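Local structure of Ara h 8 allergen isoform (Arachis hypogaea, 6V8J) at residues Gln39-Val44 with Lys54-Val59; Thr80-Ile85 with Ser99-Leu104. The protein probably binds small hydrophobic ligands, possibly including abscisic acid, and is a pathogenesis-related allergen of the Bet v 1 family. All blocks are in the same frame, centred on the assembly; numbering follows the deposited sequence.

Contact 1 of 2, residues Gln39-Val44 with Lys54-Val59; sequences QSIEIV and KKVTAV
Q39 reaches across to T57 with both backbone and side chain. Two successive amides share one acceptor: Q39 N stands 2.6 Å from T57 O, but its N-H···O angle of 124° makes that bond weak, whereas S40 N meets the same T57 O at 3.3 Å and 153°. Q39 and S40 thus both face T57, the signature of a classic beta bulge. Beyond its CG the Q39 chain is extended and ends over two residues, OE1 near the T57 methyl and NE2 3.5 Å from V59 CG1.

T57 places that methyl, CG2, anti to its backbone N, which turns OG1 to the water side (chi1 -47°). A water accepts from T57 OG1 at 2.8 Å and from S40 OG, and donates to K55 O; E42 OE1 lies so close to this water that the bond there is doubtful.

From S40–T57 onward the ladder is regular antiparallel, hydrogen-bonded at S40–T57 and again at E42–K55, with I41–V56 the non-hydrogen-bonded pair between them. The segments belong to the hairpin 38-45/53-60, whose glycine-rich connection is a hallmark of the Bet v 1 fold, and 38-45 is the edge strand of the sheet.

K55 N donates to E42 O at 2.7 Å. The CB of K55 meets V44 CG2 at 3.6 Å, while its CG and CD run alongside the E42 carboxylate, with NZ still 5.6 Å from E42 OE1. On the opposite face, where I41 touches helix 27-34, I41 CG2 packs 3.9 Å from CD of the extended K54 chain, whose NZ forms a salt bridge with D28.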
ATOM      1  N   GLN A  39      -6.470  -7.472 -10.449  1.00 30.36           N
ATOM      2  CA  GLN A  39      -7.037  -8.825 -10.692  1.00 30.33           C
ATOM      3  C   GLN A  39      -6.932  -9.747  -9.476  1.00 29.46           C
ATOM      4  O   GLN A  39      -7.877 -10.462  -9.211  1.00 29.22           O
ATOM      5  CB  GLN A  39      -6.279  -9.505 -11.827  1.00 30.61           C
ATOM      6  CG  GLN A  39      -6.965  -9.436 -13.172  1.00 31.22           C
ATOM      7  CD  GLN A  39      -6.143 -10.211 -14.165  1.00 31.39           C
ATOM      8  OE1 GLN A  39      -5.553 -11.215 -13.830  1.00 31.00           O
ATOM      9  NE2 GLN A  39      -6.101  -9.724 -15.390  1.00 32.22           N
ATOM     10  N   SER A  40      -5.781  -9.749  -8.811  1.00 29.34           N
ATOM     11  CA  SER A  40      -5.426 -10.818  -7.843  1.00 28.92           C
ATOM     12  C   SER A  40      -4.223 -10.378  -7.013  1.00 29.17           C
ATOM     13  O   SER A  40      -3.484  -9.546  -7.462  1.00 29.52           O
ATOM     14  CB  SER A  40      -5.170 -12.144  -8.504  1.00 29.19           C
ATOM     15  OG  SER A  40      -4.041 -12.097  -9.337  1.00 28.03           O
ATOM     16  N   ILE A  41      -4.142 -10.895  -5.801  1.00 29.70           N
ATOM     17  CA  ILE A  41      -3.001 -10.740  -4.854  1.00 30.09           C
ATOM     18  C   ILE A  41      -2.770 -12.147  -4.317  1.00 30.59           C
ATOM     19  O   ILE A  41      -3.721 -12.700  -3.732  1.00 30.63           O
ATOM     20  CB  ILE A  41      -3.299  -9.712  -3.737  1.00 29.78           C
ATOM     21  CG1 ILE A  41      -3.718  -8.362  -4.330  1.00 29.66           C
ATOM     22  CG2 ILE A  41      -2.088  -9.618  -2.790  1.00 29.97           C
ATOM     23  CD1 ILE A  41      -4.006  -7.303  -3.322  1.00 29.15           C
ATOM     24  N   GLU A  42      -1.600 -12.725  -4.597  1.00 31.65           N
ATOM     25  CA  GLU A  42      -1.255 -14.097  -4.189  1.00 32.51           C
ATOM     26  C   GLU A  42       0.070 -14.053  -3.438  1.00 32.96           C
ATOM     27  O   GLU A  42       0.958 -13.266  -3.838  1.00 32.46           O
ATOM     28  CB  GLU A  42      -1.097 -14.991  -5.418  1.00 33.11           C
ATOM     29  CG  GLU A  42      -2.249 -14.999  -6.399  1.00 33.54           C
ATOM     30  CD  GLU A  42      -1.740 -15.367  -7.777  1.00 34.36           C
ATOM     31  OE1 GLU A  42      -0.900 -14.608  -8.317  1.00 34.71           O
ATOM     32  OE2 GLU A  42      -2.112 -16.435  -8.264  1.00 36.34           O
ATOM     33  N   ILE A  43       0.232 -14.930  -2.455  1.00 33.45           N
ATOM     34  CA  ILE A  43       1.545 -15.144  -1.789  1.00 33.68           C
ATOM     35  C   ILE A  43       2.474 -15.895  -2.749  1.00 34.18           C
ATOM     36  O   ILE A  43       2.103 -16.988  -3.208  1.00 35.88           O
ATOM     37  CB  ILE A  43       1.394 -15.858  -0.443  1.00 34.12           C
ATOM     38  CG1 ILE A  43       0.448 -15.096   0.492  1.00 34.08           C
ATOM     39  CG2 ILE A  43       2.766 -16.038   0.174  1.00 33.75           C
ATOM     40  CD1 ILE A  43       0.510 -15.551   1.942  1.00 35.09           C
ATOM     41  N   VAL A  44       3.643 -15.314  -3.024  1.00 33.16           N
ATOM     42  CA  VAL A  44       4.777 -15.967  -3.744  1.00 32.99           C
ATOM     43  C   VAL A  44       5.624 -16.778  -2.739  1.00 33.55           C
ATOM     44  O   VAL A  44       6.104 -17.889  -3.094  1.00 33.26           O
ATOM     45  CB  VAL A  44       5.638 -14.918  -4.472  1.00 32.30           C
ATOM     46  CG1 VAL A  44       6.841 -15.574  -5.156  1.00 33.17           C
ATOM     47  CG2 VAL A  44       4.825 -14.112  -5.473  1.00 32.09           C
ATOM     48  N   LYS A  54       4.239 -11.020  -1.926  1.00 29.31           N
ATOM     49  CA  LYS A  54       2.945 -11.162  -2.639  1.00 29.30           C
ATOM     50  C   LYS A  54       3.109 -10.634  -4.058  1.00 29.41           C
ATOM     51  O   LYS A  54       3.905  -9.672  -4.260  1.00 29.40           O
ATOM     52  CB  LYS A  54       1.810 -10.347  -2.014  1.00 30.54           C
ATOM     53  CG  LYS A  54       1.772 -10.245  -0.500  1.00 31.45           C
ATOM     54  CD  LYS A  54       0.750  -9.228  -0.087  1.00 31.75           C
ATOM     55  CE  LYS A  54       0.562  -9.058   1.407  1.00 32.26           C
ATOM     56  NZ  LYS A  54      -0.570  -8.154   1.690  1.00 33.33           N
ATOM     57  N   LYS A  55       2.400 -11.259  -4.997  1.00 28.64           N
ATOM     58  CA  LYS A  55       2.295 -10.795  -6.399  1.00 29.32           C
ATOM     59  C   LYS A  55       0.905 -10.195  -6.595  1.00 28.20           C
ATOM     60  O   LYS A  55      -0.073 -10.890  -6.326  1.00 28.02           O
ATOM     61  CB  LYS A  55       2.572 -11.974  -7.342  1.00 29.59           C
ATOM     62  CG  LYS A  55       2.135 -11.799  -8.796  1.00 30.17           C
ATOM     63  CD  LYS A  55       2.406 -13.021  -9.676  1.00 31.34           C
ATOM     64  CE  LYS A  55       3.887 -13.136  -9.991  1.00 31.82           C
ATOM     65  NZ  LYS A  55       4.357 -14.505 -10.353  1.00 32.78           N
ATOM     66  N   VAL A  56       0.845  -8.920  -6.978  1.00 28.96           N
ATOM     67  CA  VAL A  56      -0.390  -8.149  -7.286  1.00 29.06           C
ATOM     68  C   VAL A  56      -0.474  -8.077  -8.809  1.00 29.66           C
ATOM     69  O   VAL A  56       0.413  -7.461  -9.418  1.00 29.60           O
ATOM     70  CB  VAL A  56      -0.390  -6.748  -6.640  1.00 28.39           C
ATOM     71  CG1 VAL A  56      -1.661  -5.987  -6.940  1.00 28.52           C
ATOM     72  CG2 VAL A  56      -0.148  -6.808  -5.133  1.00 28.03           C
ATOM     73  N   THR A  57      -1.483  -8.743  -9.359  1.00 29.74           N
ATOM     74  CA  THR A  57      -1.771  -8.677 -10.806  1.00 30.58           C
ATOM     75  C   THR A  57      -2.815  -7.585 -11.044  1.00 32.00           C
ATOM     76  O   THR A  57      -3.840  -7.589 -10.363  1.00 30.94           O
ATOM     77  CB  THR A  57      -2.212 -10.029 -11.360  1.00 30.40           C
ATOM     78  OG1 THR A  57      -1.316 -11.022 -10.875  1.00 29.93           O
ATOM     79  CG2 THR A  57      -2.245 -10.053 -12.871  1.00 31.06           C
ATOM     80  N   ALA A  58      -2.495  -6.678 -11.962  1.00 34.19           N
ATOM     81  CA  ALA A  58      -3.336  -5.539 -12.366  1.00 35.00           C
ATOM     82  C   ALA A  58      -3.524  -5.611 -13.884  1.00 37.87           C
ATOM     83  O   ALA A  58      -2.574  -5.953 -14.598  1.00 36.52           O
ATOM     84  CB  ALA A  58      -2.656  -4.273 -11.952  1.00 34.36           C
ATOM     85  N   VAL A  59      -4.732  -5.312 -14.349  1.00 40.93           N
ATOM     86  CA  VAL A  59      -4.980  -5.168 -15.808  1.00 44.30           C
ATOM     87  C   VAL A  59      -5.618  -3.804 -16.064  1.00 46.28           C
ATOM     88  O   VAL A  59      -6.542  -3.449 -15.329  1.00 46.37           O
ATOM     89  CB  VAL A  59      -5.856  -6.324 -16.311  1.00 45.78           C
ATOM     90  CG1 VAL A  59      -7.172  -6.388 -15.556  1.00 46.70           C
ATOM     91  CG2 VAL A  59      -6.077  -6.235 -17.809  1.00 46.46           C
TER
HETATM   92  O   HOH W   1      -1.565 -12.256  -8.339  1.00 25.19           O

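Contact 2 of 2, residues Thr80-Ile85 with Ser99-Leu104; sequences TYDYTI and SFKTKL
The side chains of F100 and Y83 cross obliquely on the inner face of the hairpin 80-87/95-107, in the sheet that curves round the long C-terminal helix 129-151 in the Bet v 1 helix-grip fold. Their ring planes differ by only 10°, yet the centroids are 4.8 Å apart, so the rings slide past each other with little overlap. What lies over the Y83 ring is F100 CB, 3.8 Å from its centroid in a CH-pi contact, and Y83 OH in turn sits above one face of the F100 ring. The Y83 torsion accounts for this: with chi1 63°, CG stands between the backbone N and carbonyl carbon, and the ring swings across to F100. H69 also meets the Y83 ring, while F100 reaches V135 and S139 of the helix. I85 CG1 approaches F100 CE2 obliquely at 3.9 Å. On this same face T102 OG1 is modelled unusually near Y81 O, so their bond should be read with caution.

On the outer face D82 CG is anti to its own carbonyl carbon (chi1 -60°), which brings OD1 to 3.1 Å from K101 CA. That oxygen takes a weak bond from T102 N, and a water donating to T102 O at 3.0 Å lies close by.

T84 and S99 share the face of D82 and K101. S99 OG donates to T84 OG1 at 2.8 Å, and T84 OG1 is also hydrogen-bonded to D72 OD2.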
ATOM      1  N   THR A  80       0.713  -1.388  13.087  1.00 27.33           N
ATOM      2  CA  THR A  80       1.960  -1.160  12.306  1.00 27.51           C
ATOM      3  C   THR A  80       1.952  -2.098  11.091  1.00 26.71           C
ATOM      4  O   THR A  80       1.827  -3.322  11.273  1.00 26.70           O
ATOM      5  CB  THR A  80       3.208  -1.396  13.174  1.00 28.71           C
ATOM      6  OG1 THR A  80       3.124  -0.427  14.213  1.00 29.31           O
ATOM      7  CG2 THR A  80       4.524  -1.245  12.436  1.00 29.38           C
ATOM      8  N   TYR A  81       2.037  -1.550   9.889  1.00 26.48           N
ATOM      9  CA  TYR A  81       2.319  -2.327   8.649  1.00 26.21           C
ATOM     10  C   TYR A  81       3.284  -1.560   7.731  1.00 25.69           C
ATOM     11  O   TYR A  81       2.906  -0.494   7.190  1.00 25.55           O
ATOM     12  CB  TYR A  81       1.011  -2.656   7.944  1.00 26.39           C
ATOM     13  CG  TYR A  81       1.162  -3.568   6.758  1.00 26.57           C
ATOM     14  CD1 TYR A  81       1.582  -4.882   6.925  1.00 27.28           C
ATOM     15  CD2 TYR A  81       0.823  -3.157   5.485  1.00 26.32           C
ATOM     16  CE1 TYR A  81       1.714  -5.744   5.848  1.00 26.97           C
ATOM     17  CE2 TYR A  81       0.962  -4.010   4.391  1.00 26.61           C
ATOM     18  CZ  TYR A  81       1.355  -5.317   4.579  1.00 26.57           C
ATOM     19  OH  TYR A  81       1.503  -6.172   3.516  1.00 26.95           O
ATOM     20  N   ASP A  82       4.492  -2.108   7.555  1.00 25.36           N
ATOM     21  CA  ASP A  82       5.544  -1.572   6.660  1.00 25.03           C
ATOM     22  C   ASP A  82       5.706  -2.554   5.509  1.00 25.48           C
ATOM     23  O   ASP A  82       5.857  -3.766   5.778  1.00 25.15           O
ATOM     24  CB  ASP A  82       6.863  -1.404   7.387  1.00 24.97           C
ATOM     25  CG  ASP A  82       6.831  -0.470   8.579  1.00 25.07           C
ATOM     26  OD1 ASP A  82       5.795   0.259   8.768  1.00 23.68           O
ATOM     27  OD2 ASP A  82       7.836  -0.534   9.328  1.00 24.49           O
ATOM     28  N   TYR A  83       5.704  -2.071   4.279  1.00 26.01           N
ATOM     29  CA  TYR A  83       5.835  -2.944   3.086  1.00 26.33           C
ATOM     30  C   TYR A  83       6.547  -2.179   1.978  1.00 26.46           C
ATOM     31  O   TYR A  83       6.622  -0.912   2.028  1.00 26.24           O
ATOM     32  CB  TYR A  83       4.445  -3.414   2.627  1.00 26.88           C
ATOM     33  CG  TYR A  83       3.517  -2.310   2.185  1.00 27.33           C
ATOM     34  CD1 TYR A  83       2.870  -1.488   3.097  1.00 27.48           C
ATOM     35  CD2 TYR A  83       3.311  -2.074   0.844  1.00 28.56           C
ATOM     36  CE1 TYR A  83       2.004  -0.487   2.686  1.00 27.84           C
ATOM     37  CE2 TYR A  83       2.433  -1.095   0.410  1.00 27.95           C
ATOM     38  CZ  TYR A  83       1.803  -0.286   1.331  1.00 27.85           C
ATOM     39  OH  TYR A  83       1.037   0.703   0.830  1.00 28.63           O
ATOM     40  N   THR A  84       7.107  -2.946   1.041  1.00 26.13           N
ATOM     41  CA  THR A  84       7.862  -2.430  -0.116  1.00 26.75           C
ATOM     42  C   THR A  84       7.228  -2.961  -1.405  1.00 27.33           C
ATOM     43  O   THR A  84       6.997  -4.174  -1.476  1.00 27.90           O
ATOM     44  CB  THR A  84       9.355  -2.746   0.044  1.00 27.52           C
ATOM     45  OG1 THR A  84       9.782  -2.035   1.211  1.00 26.48           O
ATOM     46  CG2 THR A  84      10.158  -2.360  -1.175  1.00 27.59           C
ATOM     47  N   ILE A  85       7.018  -2.064  -2.372  1.00 27.87           N
ATOM     48  CA  ILE A  85       6.448  -2.304  -3.733  1.00 28.96           C
ATOM     49  C   ILE A  85       7.611  -2.206  -4.729  1.00 30.19           C
ATOM     50  O   ILE A  85       8.439  -1.265  -4.577  1.00 31.29           O
ATOM     51  CB  ILE A  85       5.371  -1.246  -4.060  1.00 28.95           C
ATOM     52  CG1 ILE A  85       4.229  -1.197  -3.040  1.00 28.24           C
ATOM     53  CG2 ILE A  85       4.868  -1.423  -5.477  1.00 29.90           C
ATOM     54  CD1 ILE A  85       3.475  -2.504  -2.883  1.00 27.70           C
ATOM     55  N   SER A  99       9.060   2.112  -0.440  1.00 24.99           N
ATOM     56  CA  SER A  99       8.880   1.594   0.938  1.00 25.43           C
ATOM     57  C   SER A  99       7.893   2.491   1.692  1.00 24.59           C
ATOM     58  O   SER A  99       8.115   3.715   1.765  1.00 24.91           O
ATOM     59  CB  SER A  99      10.189   1.476   1.660  1.00 26.24           C
ATOM     60  OG  SER A  99      10.966   0.486   1.042  1.00 27.80           O
ATOM     61  N   PHE A 100       6.839   1.855   2.205  1.00 24.59           N
ATOM     62  CA  PHE A 100       5.782   2.437   3.045  1.00 24.20           C
ATOM     63  C   PHE A 100       5.977   2.009   4.494  1.00 25.12           C
ATOM     64  O   PHE A 100       6.227   0.770   4.761  1.00 25.82           O
ATOM     65  CB  PHE A 100       4.423   1.960   2.543  1.00 24.35           C
ATOM     66  CG  PHE A 100       4.031   2.460   1.178  1.00 23.87           C
ATOM     67  CD1 PHE A 100       3.352   3.652   1.057  1.00 23.30           C
ATOM     68  CD2 PHE A 100       4.406   1.778   0.023  1.00 24.53           C
ATOM     69  CE1 PHE A 100       3.005   4.144  -0.193  1.00 23.48           C
ATOM     70  CE2 PHE A 100       4.069   2.277  -1.220  1.00 24.74           C
ATOM     71  CZ  PHE A 100       3.336   3.440  -1.315  1.00 24.25           C
ATOM     72  N   LYS A 101       5.875   2.986   5.403  1.00 25.87           N
ATOM     73  CA  LYS A 101       5.708   2.722   6.856  1.00 27.16           C
ATOM     74  C   LYS A 101       4.368   3.349   7.276  1.00 26.12           C
ATOM     75  O   LYS A 101       4.171   4.580   7.083  1.00 25.80           O
ATOM     76  CB  LYS A 101       6.901   3.232   7.665  1.00 28.31           C
ATOM     77  CG  LYS A 101       8.245   2.678   7.219  1.00 30.31           C
ATOM     78  CD  LYS A 101       9.460   3.514   7.582  1.00 31.57           C
ATOM     79  CE  LYS A 101       9.929   3.198   8.972  1.00 33.33           C
ATOM     80  NZ  LYS A 101      10.663   4.341   9.563  1.00 34.85           N
ATOM     81  N   THR A 102       3.486   2.495   7.792  1.00 25.97           N
ATOM     82  CA  THR A 102       2.086   2.872   8.102  1.00 25.90           C
ATOM     83  C   THR A 102       1.832   2.564   9.576  1.00 26.45           C
ATOM     84  O   THR A 102       2.278   1.516  10.045  1.00 26.83           O
ATOM     85  CB  THR A 102       1.087   2.218   7.133  1.00 25.61           C
ATOM     86  OG1 THR A 102       0.934   0.831   7.406  1.00 25.95           O
ATOM     87  CG2 THR A 102       1.436   2.447   5.681  1.00 25.50           C
ATOM     88  N   LYS A 103       1.147   3.475  10.255  1.00 26.37           N
ATOM     89  CA  LYS A 103       0.738   3.235  11.653  1.00 27.43           C
ATOM     90  C   LYS A 103      -0.584   3.969  11.934  1.00 26.69           C
ATOM     91  O   LYS A 103      -0.721   5.126  11.539  1.00 27.47           O
ATOM     92  CB  LYS A 103       1.873   3.698  12.566  1.00 28.69           C
ATOM     93  CG  LYS A 103       1.666   3.440  14.045  1.00 30.63           C
ATOM     94  CD  LYS A 103       2.756   4.022  14.901  1.00 32.46           C
ATOM     95  CE  LYS A 103       2.713   3.499  16.320  1.00 34.18           C
ATOM     96  NZ  LYS A 103       1.418   3.809  16.954  1.00 34.77           N
ATOM     97  N   LEU A 104      -1.487   3.330  12.660  1.00 26.05           N
ATOM     98  CA  LEU A 104      -2.794   3.935  13.000  1.00 25.97           C
ATOM     99  C   LEU A 104      -2.818   4.155  14.512  1.00 27.01           C
ATOM    100  O   LEU A 104      -2.250   3.327  15.224  1.00 28.03           O
ATOM    101  CB  LEU A 104      -3.892   2.944  12.609  1.00 25.79           C
ATOM    102  CG  LEU A 104      -3.858   2.413  11.180  1.00 25.48           C
ATOM    103  CD1 LEU A 104      -5.068   1.560  10.911  1.00 25.93           C
ATOM    104  CD2 LEU A 104      -3.781   3.534  10.179  1.00 25.11           C
TER
HETATM  105  O   HOH W   2       5.159   1.740  10.738  1.00 15.42           O

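From the N terminus, the chain passes strand 3-12 and the helices 16-25 and 27-34 before contact 1 closes the short loop between strands 38-45 and 53-60. Strand 63-75 follows, and contact 2 then closes a second hairpin between 80-87 and 95-107. The two are in series, neither nesting nor crossing, with centres about 18 Å apart in one antiparallel sheet. Contact 1 holds its edge strand; contact 2 lies nearer the middle, with strand 110-121 continuing the sheet beyond it. Strand 63-75 is flanked by both hairpins, and H69 on it pairs through its backbone with K54 and through its side-chain NE2 with Y81 OH. K54 NZ also packs 3.4 Å from Y81 OH.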